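Local coordinates for poly-gamma-glutamate hydrolase (Bacillus phage phiNIT1, PDB 3A9L), which hydrolyses the gamma-glutamyl linkages of bacterial poly-gamma-glutamate as a zinc peptidase, at residues N24-R29 with L65-L70; I35-H40 with C91-H96. One frame throughout, in Å; residues are numbered along the deposited sequence.

Contact 1. Residues N24-R29 with L65-L70; sequences NIEVKR and LFQGLL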
# COMPACT_ATOMS: atom_id res chain seq x y z
N ASN A 24 3.14 8.79 -6.40
CA ASN A 24 2.21 7.79 -5.87
C ASN A 24 2.52 7.50 -4.38
O ASN A 24 3.57 7.89 -3.87
CB ASN A 24 2.10 6.54 -6.79
CG ASN A 24 3.28 5.57 -6.69
OD1 ASN A 24 4.00 5.50 -5.70
ND2 ASN A 24 3.43 4.77 -7.72
N ILE A 25 1.57 6.86 -3.70
CA ILE A 25 1.78 6.41 -2.33
C ILE A 25 1.51 4.90 -2.23
O ILE A 25 0.50 4.38 -2.77
CB ILE A 25 0.89 7.18 -1.33
CG1 ILE A 25 0.86 8.70 -1.63
CG2 ILE A 25 1.37 6.92 0.12
CD1 ILE A 25 -0.06 9.51 -0.73
N GLU A 26 2.39 4.21 -1.51
CA GLU A 26 2.33 2.76 -1.30
C GLU A 26 2.37 2.46 0.19
O GLU A 26 3.18 3.04 0.93
CB GLU A 26 3.51 2.05 -1.98
CG GLU A 26 3.61 2.22 -3.48
CD GLU A 26 4.51 1.15 -4.11
OE1 GLU A 26 5.41 0.61 -3.43
OE2 GLU A 26 4.30 0.82 -5.28
N VAL A 27 1.53 1.52 0.66
CA VAL A 27 1.46 1.18 2.11
C VAL A 27 1.24 -0.33 2.25
O VAL A 27 0.41 -0.90 1.57
CB VAL A 27 0.28 1.90 2.82
CG1 VAL A 27 0.28 1.61 4.33
CG2 VAL A 27 0.28 3.40 2.59
N LYS A 28 1.99 -0.97 3.13
CA LYS A 28 1.61 -2.28 3.56
C LYS A 28 1.78 -2.35 5.06
O LYS A 28 2.90 -2.37 5.54
CB LYS A 28 2.42 -3.39 2.81
CG LYS A 28 1.88 -4.84 3.17
CD LYS A 28 2.68 -5.94 2.50
CE LYS A 28 1.97 -7.31 2.63
NZ LYS A 28 2.69 -8.42 1.93
N ARG A 29 0.67 -2.36 5.80
CA ARG A 29 0.68 -2.48 7.23
C ARG A 29 0.52 -3.98 7.53
O ARG A 29 -0.51 -4.58 7.17
CB ARG A 29 -0.47 -1.66 7.85
CG ARG A 29 -0.31 -1.55 9.37
CD ARG A 29 -1.43 -0.83 10.11
NE ARG A 29 -1.29 -1.07 11.54
CZ ARG A 29 -2.27 -1.03 12.44
NH1 ARG A 29 -3.49 -0.68 12.10
NH2 ARG A 29 -2.01 -1.30 13.72
N LEU A 65 5.78 4.25 1.38
CA LEU A 65 6.63 5.01 0.44
C LEU A 65 5.87 6.14 -0.24
O LEU A 65 4.88 5.89 -0.93
CB LEU A 65 7.11 4.10 -0.69
CG LEU A 65 7.94 2.87 -0.43
CD1 LEU A 65 8.05 2.16 -1.75
CD2 LEU A 65 9.33 3.27 0.11
N PHE A 66 6.33 7.37 -0.05
CA PHE A 66 5.80 8.50 -0.85
C PHE A 66 6.79 8.67 -1.96
O PHE A 66 7.94 9.02 -1.71
CB PHE A 66 5.68 9.79 -0.01
CG PHE A 66 5.05 10.94 -0.74
CD1 PHE A 66 5.86 11.83 -1.48
CD2 PHE A 66 3.68 11.19 -0.68
CE1 PHE A 66 5.30 12.89 -2.19
CE2 PHE A 66 3.12 12.26 -1.38
CZ PHE A 66 3.94 13.12 -2.13
N GLN A 67 6.35 8.37 -3.19
CA GLN A 67 7.28 8.18 -4.32
C GLN A 67 7.14 9.26 -5.38
O GLN A 67 6.02 9.50 -5.83
CB GLN A 67 7.00 6.82 -5.01
CG GLN A 67 7.33 5.55 -4.20
CD GLN A 67 7.51 4.33 -5.10
OE1 GLN A 67 8.61 3.82 -5.25
NE2 GLN A 67 6.45 3.92 -5.77
N GLY A 68 8.26 9.88 -5.78
CA GLY A 68 8.32 10.67 -7.02
C GLY A 68 8.33 9.79 -8.26
O GLY A 68 9.02 8.77 -8.29
N LEU A 69 7.58 10.19 -9.28
CA LEU A 69 7.40 9.42 -10.52
C LEU A 69 7.86 10.14 -11.77
O LEU A 69 7.80 9.57 -12.88
CB LEU A 69 5.92 9.06 -10.73
CG LEU A 69 5.16 8.33 -9.62
CD1 LEU A 69 3.74 7.98 -10.07
CD2 LEU A 69 5.91 7.10 -9.26
N LEU A 70 8.32 11.37 -11.61
CA LEU A 70 8.66 12.17 -12.76
C LEU A 70 9.93 11.59 -13.33
O LEU A 70 10.76 11.05 -12.60
CB LEU A 70 8.83 13.65 -12.40
CG LEU A 70 7.56 14.29 -11.85
CD1 LEU A 70 7.88 15.34 -10.77
CD2 LEU A 70 6.71 14.88 -12.96
O HOH W 1 5.28 2.70 -8.03
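Asn24, Ile25 and Glu26 pair with Gln67, Phe66 and Leu65 as antiparallel neighbours, the strand axes 154° apart, Asn24–Gln67 and Glu26–Leu65 being hydrogen-bonded pairs around the non-hydrogen-bonded pair Ile25–Phe66. The backbone bonds include Gln67 N to Asn24 O at 2.9 Å, and Leu65 O, which accepts from Glu26 N, also receives a CA-H...O contact from Ile25 CA.

On the face of Asn24, Glu26, Leu65 and Gln67, the two amides run side by side. Gln67 NE2 gives a nearly straight bond of 2.9 Å to Asn24 OD1, in the carbonyl plane and on a lone pair, although the amide planes are turned 31° apart. The Asn24 torsion (chi1 77°) sets CG between the backbone N and the carbonyl carbon, and ND2 then meets Leu69 CD2 at 3.7 Å. A water accepts from Asn24 ND2 at 2.8 Å and, weakly, from Gln67 NE2. Gln67 OE1 is hydrogen-bonded to Thr49 OG1, and Glu26 OE1 to Tyr53 OH; Glu26 OE1 also rests 3.5 Å from Leu65 CD1.

On the other face the Ile25–Phe66 pair is apolar: Ile25 CG1 approaches the ring obliquely, 3.9 Å from Phe66 CD2, while Tyr23 meets the same ring. Strand 23-29 is outermost within the chain, and its residues 25-29 pair antiparallel with a strand of the second subunit, an arrangement characteristic of a sheet continued across a dimer interface.

Contact 2. Residues I35-H40 with C91-H96; sequences IYFSPH and CMLSKH. With ZN (zinc ion), chain C.
Ile35 lies over the face of the His96 imidazole, its CB 3.7 Å from the ring centroid and only 9° off the normal, a CH-pi contact in which the two side chains cross at about a right angle. With CG1 anti to the backbone N (chi1 177°), the longer branch of Ile35 reaches on to the helix end, where CD1 meets Met92 CE at 3.6 Å. Met92 is bent at both chi2 and chi3, which folds its methyl back to this point.

Leu93 CD2 sits over one face of the Phe37 ring, displaced toward its rim, and CD1 touches CE1 of Phe37 at 3.8 Å.

The His96 imidazole is fixed by its nitrogens: ND1 donates to Met92 O at 2.7 Å from above the carbonyl plane, Lys95 N reaching that oxygen from the opposite face, and NE2 is hydrogen-bonded to Ser62 OG. Farther along residues 35-40, His40 ND1 binds zinc at 2.2 Å, with Glu45, His103 and a water among the further ligands. No hydrogen bond joins the two segments, so here the strand meets the last helical turn and the loop after it through apolar and CH-pi packing, while hydrogen bonds to Met92 O and Ser62 hold the ring against which Ile35 rests.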
# COMPACT_ATOMS: atom_id res chain seq x y z
N ILE A 35 8.10 -0.37 11.17
CA ILE A 35 7.71 0.11 9.85
C ILE A 35 8.93 0.76 9.17
O ILE A 35 9.59 1.61 9.75
CB ILE A 35 6.53 1.13 9.93
CG1 ILE A 35 6.18 1.67 8.53
CG2 ILE A 35 6.83 2.26 10.94
CD1 ILE A 35 4.95 2.61 8.47
N TYR A 36 9.23 0.33 7.96
CA TYR A 36 10.32 0.87 7.21
C TYR A 36 9.74 1.71 6.12
O TYR A 36 8.84 1.28 5.41
CB TYR A 36 11.13 -0.26 6.60
CG TYR A 36 11.80 -1.12 7.62
CD1 TYR A 36 12.91 -0.65 8.32
CD2 TYR A 36 11.32 -2.40 7.91
CE1 TYR A 36 13.56 -1.44 9.25
CE2 TYR A 36 11.97 -3.19 8.88
CZ TYR A 36 13.09 -2.69 9.52
OH TYR A 36 13.75 -3.43 10.48
N PHE A 37 10.25 2.93 6.00
CA PHE A 37 9.55 3.86 5.11
C PHE A 37 10.42 5.00 4.63
O PHE A 37 11.48 5.28 5.17
CB PHE A 37 8.28 4.39 5.78
CG PHE A 37 8.51 5.50 6.75
CD1 PHE A 37 8.93 5.24 8.06
CD2 PHE A 37 8.35 6.81 6.34
CE1 PHE A 37 9.17 6.30 8.95
CE2 PHE A 37 8.59 7.88 7.22
CZ PHE A 37 9.01 7.63 8.51
N SER A 38 9.96 5.66 3.58
CA SER A 38 10.60 6.87 3.11
C SER A 38 9.55 7.90 2.61
O SER A 38 8.59 7.54 1.92
CB SER A 38 11.65 6.57 2.04
OG SER A 38 12.13 7.79 1.51
N PRO A 39 9.71 9.17 3.01
CA PRO A 39 8.86 10.22 2.44
C PRO A 39 9.39 10.73 1.09
O PRO A 39 8.71 11.51 0.40
CB PRO A 39 8.92 11.34 3.49
CG PRO A 39 10.24 11.17 4.18
CD PRO A 39 10.53 9.66 4.15
N HIS A 40 10.62 10.31 0.77
CA HIS A 40 11.39 10.77 -0.40
C HIS A 40 11.78 9.60 -1.33
O HIS A 40 12.94 9.48 -1.81
CB HIS A 40 12.58 11.64 0.06
CG HIS A 40 12.20 12.72 1.04
ND1 HIS A 40 13.06 13.19 2.01
CD2 HIS A 40 11.04 13.39 1.22
CE1 HIS A 40 12.44 14.09 2.75
NE2 HIS A 40 11.21 14.22 2.30
N CYS A 91 -0.75 8.37 10.09
CA CYS A 91 -1.58 7.33 10.65
C CYS A 91 -0.71 6.07 10.84
O CYS A 91 -0.66 5.49 11.91
CB CYS A 91 -2.82 7.10 9.79
SG CYS A 91 -4.06 6.04 10.51
N MET A 92 0.01 5.66 9.80
CA MET A 92 0.89 4.49 9.89
C MET A 92 1.92 4.63 11.01
O MET A 92 2.04 3.77 11.88
CB MET A 92 1.59 4.24 8.55
CG MET A 92 0.68 3.65 7.51
SD MET A 92 0.32 1.92 7.95
CE MET A 92 1.84 1.10 7.57
N LEU A 93 2.64 5.75 11.04
CA LEU A 93 3.65 5.91 12.10
C LEU A 93 3.09 5.65 13.49
O LEU A 93 3.69 4.92 14.28
CB LEU A 93 4.35 7.28 12.02
CG LEU A 93 5.62 7.31 11.13
CD1 LEU A 93 6.71 6.60 11.86
CD2 LEU A 93 5.38 6.65 9.76
N SER A 94 1.91 6.23 13.77
CA SER A 94 1.28 6.17 15.08
C SER A 94 0.84 4.78 15.48
O SER A 94 0.55 4.54 16.66
CB SER A 94 0.05 7.08 15.12
OG SER A 94 -0.99 6.47 14.37
N LYS A 95 0.75 3.89 14.49
CA LYS A 95 0.32 2.49 14.69
C LYS A 95 1.49 1.51 14.88
O LYS A 95 1.31 0.29 15.01
CB LYS A 95 -0.59 2.06 13.53
CG LYS A 95 -1.84 2.91 13.32
CD LYS A 95 -2.69 3.01 14.59
CE LYS A 95 -4.11 3.49 14.28
NZ LYS A 95 -4.14 4.59 13.28
N HIS A 96 2.70 2.06 14.91
CA HIS A 96 3.89 1.24 15.10
C HIS A 96 4.76 1.74 16.23
O HIS A 96 5.02 2.94 16.36
CB HIS A 96 4.74 1.19 13.83
CG HIS A 96 4.03 0.62 12.66
ND1 HIS A 96 3.14 1.34 11.92
CD2 HIS A 96 4.09 -0.61 12.11
CE1 HIS A 96 2.66 0.57 10.95
NE2 HIS A 96 3.21 -0.62 11.06
ZN ZN C . 15.17 12.75 2.39
O HOH W 2 17.37 13.24 2.71

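How the contacts relate
Both contacts are buried and serve one mixed sheet, but they join it in different directions. Contact 1 works within the sheet, between the strand outermost within the chain and its neighbour, through directional backbone and amide bonds; contact 2 works between layers, setting the end of helix 87-94 and the loop after it against strand 34-42 by apolar packing. They meet where Phe66 N probably bonds to Ser38 O, strands 62-68 and 34-42 being neighbours, and where Met92 CE packs on Val27 and Arg29 and so touches both strands 23-29 and 34-42. Residues 35-40 run on to the zinc ligand His40, beyond the packing itself, whereas contact 1 comes near the metal site through Phe66. Each also touches the second subunit.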